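Local atomic coordinates of 2,3-dihydroxybenzoate-AMP ligase (Mycobacterium smegmatis, PDB entry 5KEI), a protein that belongs to the ANL superfamily of AMP-binding enzymes, in which a large N-terminal portion is followed by a smaller C-terminal domain. Residues 285-290 with 307-312; 474-479 with 483-488. One frame throughout, in Å; residues are numbered along the deposited sequence.

The two contacts come in series along the chain, interaction 1 closing before interaction 2 opens, and they lie on opposite sides of the chain's centre. Their own centres are 43 Å apart and their nearest atoms about 28 Å, so neither touches the other. Interaction 1 joins helices 284-294 and 303-310 of the large AMP-binding region, which precede and follow strand 298-301 of a nine-stranded mixed sheet. Interaction 2 belongs to the C-terminal domain, where helix 469-477 packs on strand 482-492 of a separate three-stranded sheet. They share no helix or sheet; each is local packing within its own part of an enzyme whose C-terminal domain, as in other ANL members, probably can reorient.

Interaction 1 of 2, residues 285-290 with 307-312; sequences EAAFAA and KLWAQA
The phenyl ring of F288 turns its edge to one face of the W309 indole, a T-shaped pair whose planes meet at 76° and whose centroids, phenyl to five-membered ring, stand 5.6 Å apart. F288 CE1 leads this approach: it hovers 3.7 Å above the indole plane, displaced toward the rim, and comes within 4.1 Å of W309 CE3. At its far end the phenyl has a polar neighbour, for W309 O lies in the plane of the ring at its edge, 3.4 Å from F288 CZ. The rim hydrogens, weakly positive, are thus turned toward a carbonyl oxygen that also accepts the backbone N-H of A312. The A312 methyl, just past the last turn of helix 303-310, comes in obliquely to the phenyl, with CB 3.7 Å from F288 CE2. The benzo part of the indole meets A287, whose CB reaches W309 CZ2 at 3.3 Å, a tight fit, also along an oblique line.

F288 does not aim its CB straight at the other helix; with CG lying opposite the carbonyl carbon (chi1 -65°), the ring extends across the gap and bridges backbones whose nearest CA atoms, F288 and W309, are 8.7 Å apart. The phenyl and the indole reach across from their own helices and pass each other. The polar end of the indole is anchored separately: NE1 donates to P282 O, in the chain just ahead of helix 284-294, which should restrain the ring's rotation.

W309 is buried here, touching P284 and I291 of helix 284-294 as well as L345. It also packs on T299 and L301 of strand 298-301, which links the two helices in sequence, while A310, on the same helix as W309, packs against L340 and A344 of helix 335-344.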
loop_
_atom_site.group_PDB
_atom_site.type_symbol
_atom_site.label_atom_id
_atom_site.label_comp_id
_atom_site.label_asym_id
_atom_site.label_seq_id
_atom_site.Cartn_x
_atom_site.Cartn_y
_atom_site.Cartn_z
ATOM N N GLU A 285 -4.461 -8.160 -25.887
ATOM C CA GLU A 285 -5.242 -7.687 -27.031
ATOM C C GLU A 285 -5.905 -6.332 -26.753
ATOM O O GLU A 285 -5.830 -5.410 -27.572
ATOM C CB GLU A 285 -6.303 -8.725 -27.411
ATOM C CG GLU A 285 -6.957 -8.472 -28.777
ATOM C CD GLU A 285 -7.701 -9.693 -29.330
ATOM O OE1 GLU A 285 -8.259 -10.483 -28.529
ATOM O OE2 GLU A 285 -7.713 -9.865 -30.571
ATOM N N ALA A 286 -6.540 -6.217 -25.590
ATOM C CA ALA A 286 -7.204 -4.981 -25.185
ATOM C C ALA A 286 -6.197 -3.878 -24.860
ATOM O O ALA A 286 -6.408 -2.713 -25.217
ATOM C CB ALA A 286 -8.110 -5.235 -23.993
ATOM N N ALA A 287 -5.101 -4.237 -24.197
ATOM C CA ALA A 287 -4.101 -3.236 -23.827
ATOM C C ALA A 287 -3.344 -2.704 -25.055
ATOM O O ALA A 287 -3.193 -1.497 -25.200
ATOM C CB ALA A 287 -3.139 -3.801 -22.809
ATOM N N PHE A 288 -2.888 -3.598 -25.939
ATOM C CA PHE A 288 -2.238 -3.184 -27.190
ATOM C C PHE A 288 -3.142 -2.255 -27.997
ATOM O O PHE A 288 -2.668 -1.345 -28.689
ATOM C CB PHE A 288 -1.866 -4.393 -28.058
ATOM C CG PHE A 288 -0.827 -5.298 -27.453
ATOM C CD1 PHE A 288 -0.055 -4.887 -26.374
ATOM C CD2 PHE A 288 -0.623 -6.568 -27.972
ATOM C CE1 PHE A 288 0.903 -5.733 -25.819
ATOM C CE2 PHE A 288 0.325 -7.417 -27.422
ATOM C CZ PHE A 288 1.094 -6.996 -26.348
ATOM N N ALA A 289 -4.445 -2.512 -27.914
ATOM C CA ALA A 289 -5.449 -1.697 -28.574
ATOM C C ALA A 289 -5.511 -0.297 -27.976
ATOM O O ALA A 289 -5.502 0.694 -28.715
ATOM C CB ALA A 289 -6.807 -2.359 -28.486
ATOM N N ALA A 290 -5.578 -0.232 -26.643
ATOM C CA ALA A 290 -5.611 1.036 -25.894
ATOM C C ALA A 290 -4.351 1.882 -26.104
ATOM O O ALA A 290 -4.433 3.105 -26.235
ATOM C CB ALA A 290 -5.803 0.755 -24.408
ATOM N N LYS A 307 5.265 -10.541 -18.668
ATOM C CA LYS A 307 5.719 -11.702 -19.424
ATOM C C LYS A 307 4.653 -12.153 -20.423
ATOM O O LYS A 307 4.960 -12.475 -21.567
ATOM C CB LYS A 307 6.100 -12.854 -18.474
ATOM C CG LYS A 307 6.476 -14.134 -19.199
ATOM C CD LYS A 307 7.334 -15.084 -18.362
ATOM C CE LYS A 307 6.654 -15.572 -17.092
ATOM N NZ LYS A 307 7.531 -16.530 -16.311
ATOM N N LEU A 308 3.399 -12.156 -19.984
ATOM C CA LEU A 308 2.280 -12.485 -20.858
ATOM C C LEU A 308 2.199 -11.533 -22.062
ATOM O O LEU A 308 2.043 -11.998 -23.183
ATOM C CB LEU A 308 0.968 -12.481 -20.058
ATOM C CG LEU A 308 -0.310 -12.865 -20.810
ATOM C CD1 LEU A 308 -0.272 -14.314 -21.234
ATOM C CD2 LEU A 308 -1.578 -12.558 -19.997
ATOM N N TRP A 309 2.330 -10.218 -21.848
ATOM C CA TRP A 309 2.312 -9.249 -22.957
ATOM C C TRP A 309 3.424 -9.480 -23.952
ATOM O O TRP A 309 3.234 -9.307 -25.148
ATOM C CB TRP A 309 2.464 -7.805 -22.476
ATOM C CG TRP A 309 1.286 -7.181 -21.826
ATOM C CD1 TRP A 309 0.217 -7.812 -21.270
ATOM C CD2 TRP A 309 1.067 -5.778 -21.648
ATOM N NE1 TRP A 309 -0.658 -6.890 -20.760
ATOM C CE2 TRP A 309 -0.159 -5.633 -20.976
ATOM C CE3 TRP A 309 1.793 -4.631 -21.993
ATOM C CZ2 TRP A 309 -0.681 -4.382 -20.635
ATOM C CZ3 TRP A 309 1.274 -3.400 -21.668
ATOM C CH2 TRP A 309 0.043 -3.281 -20.993
ATOM N N ALA A 310 4.606 -9.792 -23.433
ATOM C CA ALA A 310 5.798 -9.997 -24.249
ATOM C C ALA A 310 5.611 -11.173 -25.215
ATOM O O ALA A 310 5.876 -11.062 -26.409
ATOM C CB ALA A 310 7.015 -10.223 -23.353
ATOM N N GLN A 311 5.132 -12.298 -24.697
ATOM C CA GLN A 311 4.904 -13.455 -25.541
ATOM C C GLN A 311 3.570 -13.333 -26.268
ATOM O O GLN A 311 3.013 -14.321 -26.728
ATOM C CB GLN A 311 4.972 -14.745 -24.714
ATOM C CG GLN A 311 3.896 -14.892 -23.676
ATOM C CD GLN A 311 4.155 -16.041 -22.723
ATOM O OE1 GLN A 311 5.305 -16.397 -22.454
ATOM N NE2 GLN A 311 3.079 -16.631 -22.205
ATOM N N ALA A 312 3.063 -12.108 -26.368
ATOM C CA ALA A 312 1.864 -11.825 -27.154
ATOM C C ALA A 312 2.277 -11.125 -28.423
ATOM O O ALA A 312 1.537 -11.101 -29.400
ATOM C CB ALA A 312 0.879 -10.974 -26.375
#

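Interaction 2 of 2, residues 474-479 with 483-488; sequences EHLLTH and WAAAAV
L477 drives its CD2 methyl against the backbone of 483-485, the tight part of a contact in which helix 469-477 packs on the edge strand 482-492 of the three-stranded sheet of the C-terminal AMP-binding domain. The strand is irregular at this point, since W483 and A484 both face V504 of strand 498-505 in a classic beta bulge. The methyl sits only 3.2 Å from W483 O, and A484 CA and A485 N follow at 3.8 Å each. It also brushes the A485 methyl, with L477 CD2 4.2 Å from A485 CB. The L477 CB does not itself face the strand; chi1 of -71° sets CG next to the main-chain nitrogen, and from there CD1 continues the extended line of the side chain while CD2 branches off toward W483 O.

One residue earlier on the helix the fit is looser. L476 directs its CB at the strand yet stays 4.3 Å from A485 CB, and its side chain also packs on L519 of helix 512-521. The W483 indole stands apart from the 474-479 segment altogether: its CB is directed away from the helix, and the ring rests on E419 and A420 of helix 419-425 and gives NE1 to E423 OE1.

Within the 474-479 segment, H475 O takes both the backbone N-H and the hydroxyl of T478, which reach it from the same face of the carbonyl plane; T478 OG1 is 2.8 Å from H475 O, tilted 23° out of that plane, at a C=O...O angle of 146°.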
loop_
_atom_site.group_PDB
_atom_site.type_symbol
_atom_site.label_atom_id
_atom_site.label_comp_id
_atom_site.label_asym_id
_atom_site.label_seq_id
_atom_site.Cartn_x
_atom_site.Cartn_y
_atom_site.Cartn_z
ATOM N N GLU A 474 0.510 -14.440 13.332
ATOM C CA GLU A 474 -0.470 -13.491 12.825
ATOM C C GLU A 474 -1.898 -13.946 13.156
ATOM O O GLU A 474 -2.745 -13.122 13.475
ATOM C CB GLU A 474 -0.290 -13.282 11.317
ATOM C CG GLU A 474 0.955 -12.460 10.944
ATOM C CD GLU A 474 0.916 -11.033 11.488
ATOM O OE1 GLU A 474 -0.197 -10.482 11.658
ATOM O OE2 GLU A 474 2.001 -10.459 11.741
ATOM N N HIS A 475 -2.145 -15.254 13.089
ATOM C CA HIS A 475 -3.445 -15.852 13.405
ATOM C C HIS A 475 -3.835 -15.649 14.865
ATOM O O HIS A 475 -4.992 -15.368 15.183
ATOM C CB HIS A 475 -3.436 -17.369 13.119
ATOM C CG HIS A 475 -3.606 -17.736 11.674
ATOM N ND1 HIS A 475 -4.773 -17.510 10.982
ATOM C CD2 HIS A 475 -2.766 -18.355 10.810
ATOM C CE1 HIS A 475 -4.641 -17.959 9.745
ATOM N NE2 HIS A 475 -3.433 -18.471 9.616
ATOM N N LEU A 476 -2.861 -15.841 15.751
ATOM C CA LEU A 476 -3.087 -15.741 17.189
ATOM C C LEU A 476 -3.387 -14.307 17.575
ATOM O O LEU A 476 -4.222 -14.059 18.443
ATOM C CB LEU A 476 -1.870 -16.249 17.964
ATOM C CG LEU A 476 -1.621 -17.758 17.962
ATOM C CD1 LEU A 476 -0.355 -18.073 18.728
ATOM C CD2 LEU A 476 -2.811 -18.541 18.539
ATOM N N LEU A 477 -2.697 -13.373 16.917
ATOM C CA LEU A 477 -2.866 -11.944 17.145
ATOM C C LEU A 477 -4.273 -11.438 16.799
ATOM O O LEU A 477 -4.689 -10.404 17.309
ATOM C CB LEU A 477 -1.816 -11.160 16.347
ATOM C CG LEU A 477 -0.375 -11.280 16.860
ATOM C CD1 LEU A 477 0.624 -10.850 15.808
ATOM C CD2 LEU A 477 -0.197 -10.466 18.126
ATOM N N THR A 478 -5.019 -12.164 15.967
ATOM C CA THR A 478 -6.380 -11.735 15.638
ATOM C C THR A 478 -7.358 -12.000 16.770
ATOM O O THR A 478 -8.527 -11.642 16.677
ATOM C CB THR A 478 -6.928 -12.418 14.372
ATOM O OG1 THR A 478 -7.239 -13.792 14.647
ATOM C CG2 THR A 478 -5.930 -12.294 13.212
ATOM N N HIS A 479 -6.879 -12.651 17.824
ATOM C CA HIS A 479 -7.630 -12.803 19.067
ATOM C C HIS A 479 -7.523 -11.505 19.879
ATOM O O HIS A 479 -6.418 -10.953 20.056
ATOM C CB HIS A 479 -7.090 -13.993 19.857
ATOM C CG HIS A 479 -8.023 -14.534 20.891
ATOM N ND1 HIS A 479 -8.324 -13.858 22.055
ATOM C CD2 HIS A 479 -8.689 -15.713 20.962
ATOM C CE1 HIS A 479 -9.151 -14.586 22.786
ATOM N NE2 HIS A 479 -9.384 -15.720 22.148
ATOM N N TRP A 483 -2.336 -9.734 22.827
ATOM C CA TRP A 483 -1.697 -8.477 22.480
ATOM C C TRP A 483 -0.500 -8.715 21.572
ATOM O O TRP A 483 -0.497 -8.256 20.441
ATOM C CB TRP A 483 -1.254 -7.719 23.729
ATOM C CG TRP A 483 -0.658 -6.379 23.384
ATOM C CD1 TRP A 483 0.671 -6.043 23.385
ATOM C CD2 TRP A 483 -1.367 -5.207 22.965
ATOM N NE1 TRP A 483 0.827 -4.732 22.997
ATOM C CE2 TRP A 483 -0.414 -4.192 22.740
ATOM C CE3 TRP A 483 -2.722 -4.908 22.770
ATOM C CZ2 TRP A 483 -0.765 -2.902 22.330
ATOM C CZ3 TRP A 483 -3.071 -3.630 22.367
ATOM C CH2 TRP A 483 -2.098 -2.647 22.147
ATOM N N ALA A 484 0.517 -9.407 22.096
ATOM C CA ALA A 484 1.698 -9.835 21.337
ATOM C C ALA A 484 1.796 -11.368 21.371
ATOM O O ALA A 484 1.280 -11.995 22.295
ATOM C CB ALA A 484 2.962 -9.207 21.906
ATOM N N ALA A 485 2.439 -11.975 20.377
ATOM C CA ALA A 485 2.566 -13.435 20.336
ATOM C C ALA A 485 3.899 -13.863 19.749
ATOM O O ALA A 485 4.425 -13.206 18.857
ATOM C CB ALA A 485 1.429 -14.055 19.539
ATOM N N ALA A 486 4.446 -14.967 20.251
ATOM C CA ALA A 486 5.651 -15.562 19.672
ATOM C C ALA A 486 5.553 -17.096 19.611
ATOM O O ALA A 486 5.417 -17.761 20.634
ATOM C CB ALA A 486 6.881 -15.139 20.459
ATOM N N ALA A 487 5.592 -17.646 18.401
ATOM C CA ALA A 487 5.606 -19.092 18.215
ATOM C C ALA A 487 7.057 -19.528 18.205
ATOM O O ALA A 487 7.852 -19.080 17.378
ATOM C CB ALA A 487 4.890 -19.504 16.923
ATOM N N VAL A 488 7.411 -20.379 19.154
ATOM C CA VAL A 488 8.798 -20.744 19.353
ATOM C C VAL A 488 8.959 -22.268 19.216
ATOM O O VAL A 488 8.029 -23.037 19.500
ATOM C CB VAL A 488 9.286 -20.247 20.733
ATOM C CG1 VAL A 488 10.760 -20.379 20.841
ATOM C CG2 VAL A 488 8.898 -18.777 20.931
#